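Local structure of acyl-CoA dehydrogenase (3OWA) at residues Ile40-Thr43 with Thr44-Ile48; Phe535-Glu538 with Ala539-Ile543. The protein probably catalyses the FAD-dependent alpha,beta-dehydrogenation of acyl-CoA thioesters, as acyl-CoA dehydrogenases do. One frame throughout, in Å; residues are numbered along the deposited sequence.

Contact 1 of 2, residues Ile40-Thr43 with Thr44-Ile48; sequences IAKT and TEDFI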
ATOM      1  N   ILE A  40       3.143  22.287  25.504  1.00 45.58           N
ATOM      2  CA  ILE A  40       3.848  21.038  25.643  1.00 45.49           C
ATOM      3  C   ILE A  40       4.111  20.500  24.233  1.00 43.56           C
ATOM      4  O   ILE A  40       5.177  19.955  23.957  1.00 43.17           O
ATOM      5  CB  ILE A  40       3.103  20.064  26.589  1.00 45.96           C
ATOM      6  CG1 ILE A  40       4.083  19.437  27.596  1.00 50.71           C
ATOM      7  CG2 ILE A  40       2.315  18.991  25.829  1.00 47.31           C
ATOM      8  CD1 ILE A  40       5.193  18.675  27.004  1.00 50.56           C
ATOM      9  N   ALA A  41       3.159  20.706  23.329  1.00 43.05           N
ATOM     10  CA  ALA A  41       3.328  20.263  21.936  1.00 41.95           C
ATOM     11  C   ALA A  41       4.510  20.993  21.285  1.00 41.97           C
ATOM     12  O   ALA A  41       5.306  20.373  20.591  1.00 40.47           O
ATOM     13  CB  ALA A  41       2.059  20.470  21.126  1.00 41.69           C
ATOM     14  N   LYS A  42       4.608  22.307  21.508  1.00 41.99           N
ATOM     15  CA  LYS A  42       5.729  23.093  20.996  1.00 42.78           C
ATOM     16  C   LYS A  42       7.114  22.719  21.619  1.00 41.65           C
ATOM     17  O   LYS A  42       8.131  22.710  20.929  1.00 41.33           O
ATOM     18  CB  LYS A  42       5.439  24.594  21.160  1.00 44.23           C
ATOM     19  CG  LYS A  42       6.676  25.437  20.973  1.00 47.12           C
ATOM     20  CD  LYS A  42       6.412  26.890  21.130  1.00 54.76           C
ATOM     21  CE  LYS A  42       7.593  27.686  20.629  1.00 56.76           C
ATOM     22  NZ  LYS A  42       8.802  27.397  21.396  1.00 57.20           N
ATOM     23  N   THR A  43       7.134  22.443  22.916  1.00 40.80           N
ATOM     24  CA  THR A  43       8.332  21.987  23.626  1.00 41.34           C
ATOM     25  C   THR A  43       8.844  20.685  23.043  1.00 39.07           C
ATOM     26  O   THR A  43      10.036  20.552  22.764  1.00 38.83           O
ATOM     27  CB  THR A  43       8.031  21.805  25.137  1.00 42.02           C
ATOM     28  OG1 THR A  43       7.916  23.094  25.728  1.00 46.24           O
ATOM     29  CG2 THR A  43       9.161  21.025  25.883  1.00 43.68           C
ATOM     30  N   THR A  44       7.931  19.749  22.826  1.00 36.42           N
ATOM     31  CA  THR A  44       8.301  18.473  22.245  1.00 35.41           C
ATOM     32  C   THR A  44       8.829  18.667  20.833  1.00 35.34           C
ATOM     33  O   THR A  44       9.912  18.197  20.510  1.00 33.82           O
ATOM     34  CB  THR A  44       7.119  17.485  22.215  1.00 33.44           C
ATOM     35  OG1 THR A  44       6.572  17.417  23.524  1.00 37.17           O
ATOM     36  CG2 THR A  44       7.600  16.093  21.802  1.00 34.44           C
ATOM     37  N   GLU A  45       8.055  19.371  20.001  1.00 36.56           N
ATOM     38  CA  GLU A  45       8.448  19.661  18.628  1.00 37.27           C
ATOM     39  C   GLU A  45       9.844  20.288  18.519  1.00 36.07           C
ATOM     40  O   GLU A  45      10.643  19.858  17.688  1.00 34.59           O
ATOM     41  CB  GLU A  45       7.418  20.596  17.959  1.00 39.14           C
ATOM     42  CG  GLU A  45       7.754  20.889  16.517  1.00 43.80           C
ATOM     43  CD  GLU A  45       6.543  21.365  15.735  1.00 50.26           C
ATOM     44  OE1 GLU A  45       6.179  20.685  14.760  1.00 52.34           O
ATOM     45  OE2 GLU A  45       5.958  22.406  16.123  1.00 53.54           O
ATOM     46  N   ASP A  46      10.130  21.281  19.349  1.00 35.80           N
ATOM     47  CA  ASP A  46      11.443  21.925  19.363  1.00 36.89           C
ATOM     48  C   ASP A  46      12.554  20.946  19.749  1.00 35.99           C
ATOM     49  O   ASP A  46      13.618  20.927  19.119  1.00 35.78           O
ATOM     50  CB  ASP A  46      11.452  23.068  20.358  1.00 38.21           C
ATOM     51  CG  ASP A  46      10.612  24.271  19.893  1.00 44.41           C
ATOM     52  OD1 ASP A  46      10.278  24.363  18.685  1.00 46.56           O
ATOM     53  OD2 ASP A  46      10.309  25.131  20.744  1.00 51.03           O
ATOM     54  N   PHE A  47      12.317  20.157  20.791  1.00 35.08           N
ATOM     55  CA  PHE A  47      13.246  19.083  21.143  1.00 34.80           C
ATOM     56  C   PHE A  47      13.543  18.192  19.921  1.00 33.34           C
ATOM     57  O   PHE A  47      14.696  18.045  19.542  1.00 33.61           O
ATOM     58  CB  PHE A  47      12.741  18.228  22.318  1.00 33.94           C
ATOM     59  CG  PHE A  47      13.592  17.005  22.569  1.00 36.15           C
ATOM     60  CD1 PHE A  47      13.121  15.742  22.263  1.00 34.98           C
ATOM     61  CD2 PHE A  47      14.889  17.132  23.068  1.00 39.92           C
ATOM     62  CE1 PHE A  47      13.925  14.602  22.478  1.00 36.53           C
ATOM     63  CE2 PHE A  47      15.699  15.991  23.297  1.00 38.46           C
ATOM     64  CZ  PHE A  47      15.209  14.747  22.994  1.00 36.39           C
ATOM     65  N   ILE A  48      12.501  17.639  19.301  1.00 33.56           N
ATOM     66  CA  ILE A  48      12.652  16.729  18.157  1.00 33.32           C
ATOM     67  C   ILE A  48      13.403  17.392  16.969  1.00 33.54           C
ATOM     68  O   ILE A  48      14.404  16.857  16.461  1.00 31.74           O
ATOM     69  CB  ILE A  48      11.293  16.068  17.729  1.00 32.80           C
ATOM     70  CG1 ILE A  48      11.046  14.785  18.530  1.00 38.01           C
ATOM     71  CG2 ILE A  48      11.390  15.551  16.302  1.00 31.09           C
ATOM     72  CD1 ILE A  48      10.631  14.987  19.919  1.00 46.07           C
TER

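Contact 2 of 2, residues Phe535-Glu538 with Ala539-Ile543; sequences FCQE and AFNEI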
ATOM      1  N   PHE A 535     -15.017  13.240   2.854  1.00 40.60           N
ATOM      2  CA  PHE A 535     -14.721  11.985   3.557  1.00 39.95           C
ATOM      3  C   PHE A 535     -16.017  11.177   3.774  1.00 40.36           C
ATOM      4  O   PHE A 535     -16.048   9.959   3.558  1.00 38.69           O
ATOM      5  CB  PHE A 535     -14.008  12.211   4.909  1.00 37.48           C
ATOM      6  CG  PHE A 535     -13.832  10.946   5.706  1.00 36.10           C
ATOM      7  CD1 PHE A 535     -12.794  10.083   5.419  1.00 36.14           C
ATOM      8  CD2 PHE A 535     -14.752  10.579   6.691  1.00 36.73           C
ATOM      9  CE1 PHE A 535     -12.640   8.883   6.116  1.00 35.68           C
ATOM     10  CE2 PHE A 535     -14.628   9.397   7.399  1.00 35.90           C
ATOM     11  CZ  PHE A 535     -13.544   8.546   7.128  1.00 36.14           C
ATOM     12  N   CYS A 536     -17.060  11.866   4.220  1.00 41.38           N
ATOM     13  CA  CYS A 536     -18.341  11.206   4.491  1.00 43.78           C
ATOM     14  C   CYS A 536     -18.929  10.505   3.281  1.00 43.63           C
ATOM     15  O   CYS A 536     -19.348   9.348   3.369  1.00 44.73           O
ATOM     16  CB  CYS A 536     -19.342  12.176   5.093  1.00 44.09           C
ATOM     17  SG  CYS A 536     -19.041  12.363   6.847  1.00 48.71           S
ATOM     18  N   GLN A 537     -18.922  11.193   2.146  1.00 43.54           N
ATOM     19  CA  GLN A 537     -19.429  10.613   0.927  1.00 43.37           C
ATOM     20  C   GLN A 537     -18.717   9.299   0.605  1.00 42.59           C
ATOM     21  O   GLN A 537     -19.368   8.269   0.345  1.00 41.39           O
ATOM     22  CB  GLN A 537     -19.301  11.594  -0.237  1.00 42.88           C
ATOM     23  CG  GLN A 537     -19.768  10.994  -1.525  1.00 44.10           C
ATOM     24  CD  GLN A 537     -20.434  12.004  -2.447  1.00 46.56           C
ATOM     25  OE1 GLN A 537     -21.439  12.625  -2.093  1.00 45.91           O
ATOM     26  NE2 GLN A 537     -19.869  12.169  -3.636  1.00 46.20           N
ATOM     27  N   GLU A 538     -17.383   9.334   0.613  1.00 42.02           N
ATOM     28  CA  GLU A 538     -16.619   8.126   0.279  1.00 42.17           C
ATOM     29  C   GLU A 538     -16.666   7.015   1.327  1.00 40.01           C
ATOM     30  O   GLU A 538     -16.766   5.846   0.968  1.00 40.15           O
ATOM     31  CB  GLU A 538     -15.173   8.470  -0.104  1.00 42.74           C
ATOM     32  CG  GLU A 538     -15.069   9.018  -1.561  1.00 50.21           C
ATOM     33  CD  GLU A 538     -13.902  10.004  -1.779  1.00 58.38           C
ATOM     34  OE1 GLU A 538     -13.757  10.562  -2.899  1.00 61.20           O
ATOM     35  OE2 GLU A 538     -13.137  10.249  -0.820  1.00 63.36           O
ATOM     36  N   ALA A 539     -16.602   7.376   2.606  1.00 38.94           N
ATOM     37  CA  ALA A 539     -16.703   6.392   3.698  1.00 38.56           C
ATOM     38  C   ALA A 539     -18.096   5.740   3.732  1.00 38.95           C
ATOM     39  O   ALA A 539     -18.225   4.552   4.025  1.00 37.97           O
ATOM     40  CB  ALA A 539     -16.419   7.045   5.030  1.00 39.10           C
ATOM     41  N   PHE A 540     -19.127   6.533   3.453  1.00 39.44           N
ATOM     42  CA  PHE A 540     -20.499   6.003   3.396  1.00 40.52           C
ATOM     43  C   PHE A 540     -20.705   5.038   2.231  1.00 40.36           C
ATOM     44  O   PHE A 540     -21.354   4.006   2.389  1.00 39.64           O
ATOM     45  CB  PHE A 540     -21.515   7.133   3.306  1.00 41.32           C
ATOM     46  CG  PHE A 540     -22.930   6.675   3.525  1.00 44.04           C
ATOM     47  CD1 PHE A 540     -23.393   6.408   4.817  1.00 45.12           C
ATOM     48  CD2 PHE A 540     -23.789   6.494   2.446  1.00 43.58           C
ATOM     49  CE1 PHE A 540     -24.721   5.992   5.035  1.00 45.95           C
ATOM     50  CE2 PHE A 540     -25.123   6.066   2.649  1.00 46.00           C
ATOM     51  CZ  PHE A 540     -25.584   5.822   3.938  1.00 48.05           C
ATOM     52  N   ASN A 541     -20.143   5.393   1.069  1.00 40.25           N
ATOM     53  CA  ASN A 541     -20.012   4.461  -0.055  1.00 41.26           C
ATOM     54  C   ASN A 541     -19.382   3.112   0.330  1.00 39.86           C
ATOM     55  O   ASN A 541     -19.960   2.051   0.045  1.00 40.29           O
ATOM     56  CB  ASN A 541     -19.291   5.131  -1.257  1.00 41.30           C
ATOM     57  CG  ASN A 541     -20.172   6.203  -1.950  1.00 45.30           C
ATOM     58  OD1 ASN A 541     -21.388   6.270  -1.730  1.00 46.36           O
ATOM     59  ND2 ASN A 541     -19.551   7.024  -2.805  1.00 46.24           N
ATOM     60  N   GLU A 542     -18.237   3.135   1.013  1.00 38.06           N
ATOM     61  CA  GLU A 542     -17.650   1.882   1.531  1.00 37.92           C
ATOM     62  C   GLU A 542     -18.579   1.105   2.486  1.00 37.48           C
ATOM     63  O   GLU A 542     -18.663  -0.131   2.399  1.00 35.99           O
ATOM     64  CB  GLU A 542     -16.310   2.133   2.235  1.00 37.92           C
ATOM     65  CG  GLU A 542     -15.305   2.828   1.320  1.00 42.40           C
ATOM     66  CD  GLU A 542     -13.968   3.124   1.969  1.00 49.86           C
ATOM     67  OE1 GLU A 542     -13.814   2.838   3.183  1.00 51.47           O
ATOM     68  OE2 GLU A 542     -13.065   3.646   1.253  1.00 52.56           O
ATOM     69  N   ILE A 543     -19.230   1.827   3.403  1.00 36.64           N
ATOM     70  CA  ILE A 543     -20.195   1.208   4.324  1.00 38.32           C
ATOM     71  C   ILE A 543     -21.266   0.436   3.575  1.00 38.90           C
ATOM     72  O   ILE A 543     -21.539  -0.722   3.892  1.00 39.85           O
ATOM     73  CB  ILE A 543     -20.835   2.254   5.266  1.00 38.78           C
ATOM     74  CG1 ILE A 543     -19.819   2.647   6.343  1.00 37.66           C
ATOM     75  CG2 ILE A 543     -22.150   1.701   5.908  1.00 39.50           C
ATOM     76  CD1 ILE A 543     -20.271   3.790   7.273  1.00 41.62           C
TER

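Contact 1 of 2, residues Ile40-Thr43 with Thr44-Ile48
Lys-42 reaches forward to Asp-46, one turn on, and joins it in an i to i+4 salt bridge on helix 35-52 of the N-terminal acyl-CoA dehydrogenase domain. Its chain leaves CB with CG anti to the backbone N (chi1 166°), and CG passes 3.7 Å from Asp-46 OD2. From there the chain runs on extended through CD, which leaves CE near OD2 as well. A bend at the last torsion, chi4 -62°, then turns the ammonium in toward that oxygen, and Lys-42 NZ closes on Asp-46 OD2 at 2.8 Å. The lysine comes in on the syn lone pair of OD2, the side facing the other carboxylate oxygen. Asp-46 meets it with its own carboxylate folded back over the preceding turn: CG lies only 3.1 Å from Lys-42 O, the same carbonyl that takes the backbone N-H of Asp-46.

On another side of the helix, Ile-40 O is gripped twice by Thr-44. Thr-44 N donates to Ile-40 O at 3.0 Å, and Thr-44 OG1 donates from the opposite face of the carbonyl plane at 2.9 Å. With OG1 placed beside its own backbone N (chi1 -52°), the threonine hydroxyl is turned back to this i-4 carbonyl. Ile-40 CD1 lies 3.9 Å from Thr-44 OG1, and the Thr-44 side chain also touches Leu-79 and helix 95-105.

The hydroxyl proton of buried Thr-44 is thus taken up by a carbonyl of its own helix, whereas the Lys-42 to Asp-46 bridge pairs opposite charges at a solvent-facing edge, where water would probably weaken their attraction.

Contact 2 of 2, residues Phe535-Glu538 with Ala539-Ile543
Phe-535 O takes the backbone N-H of Ala-539 at 2.8 Å, in a bond that is straight at both ends: the N-H points to the oxygen at 167°, and the nitrogen lies nearly on the extension of the C=O bond. The same two residues also meet through their side chains. Phe-535 CG stands anti to the backbone N (chi1 174°), which swings the ring along the helix until one face lies against the methyl of Ala-539. That CB sits 3.7 Å above the ring plane, shifted from the centre toward the rim on the CE2 and CZ side, and makes a CH-pi contact.

One residue on, Phe-540 N bonds to Cys-536 O, and Phe-540 CB crowds the same oxygen at 3.1 Å before its ring leads away from the earlier turn. On the more exposed side, Gln-537 and Asn-541 run side by side in the same direction, their amide planes 32° apart. They touch loosely, Gln-537 CG to Asn-541 ND2 at 4.2 Å; the glutamine amide instead has a partner beyond the helix, its OE1 accepting from Leu-576 N. Glu-538 and Glu-542 likewise turn their acids elsewhere, the first to a salt bridge with Lys-582 and the second to a hydrogen bond from Asn-502, while Glu-542 CG rests 3.4 Å from Glu-538 O.

This is helix packing within the C-terminal acyl-CoA dehydrogenase domain, where helix 526-554 lies against two long helices on adjacent sides: Phe-535 and Ala-539 pack on Met-506 of helix 490-520, while Cys-536 and Phe-540 face helix 458-482, with Phe-540 on Leu-463 and Ile-470.

How the contacts relate
Both contacts are i to i+4 arrangements within a single helix, and both are partly buried. Contact 1 belongs to helix 35-52 of the N-terminal domain and contact 2 to helix 526-554 of the C-terminal one; their nearest atoms are about 24 Å apart. In contact 1 the salt bridge is on the exposed side and Thr-44 on the packed one, and Lys-42 with Asp-46, like the Thr-44 hydroxyl, find partners within their own helix. In contact 2 the Phe-535 and Ala-539 pair is buried, an aromatic face against a methyl, while Asn-541 and Glu-542 are exposed; its acids and the glutamine amide go to partners elsewhere in the chain.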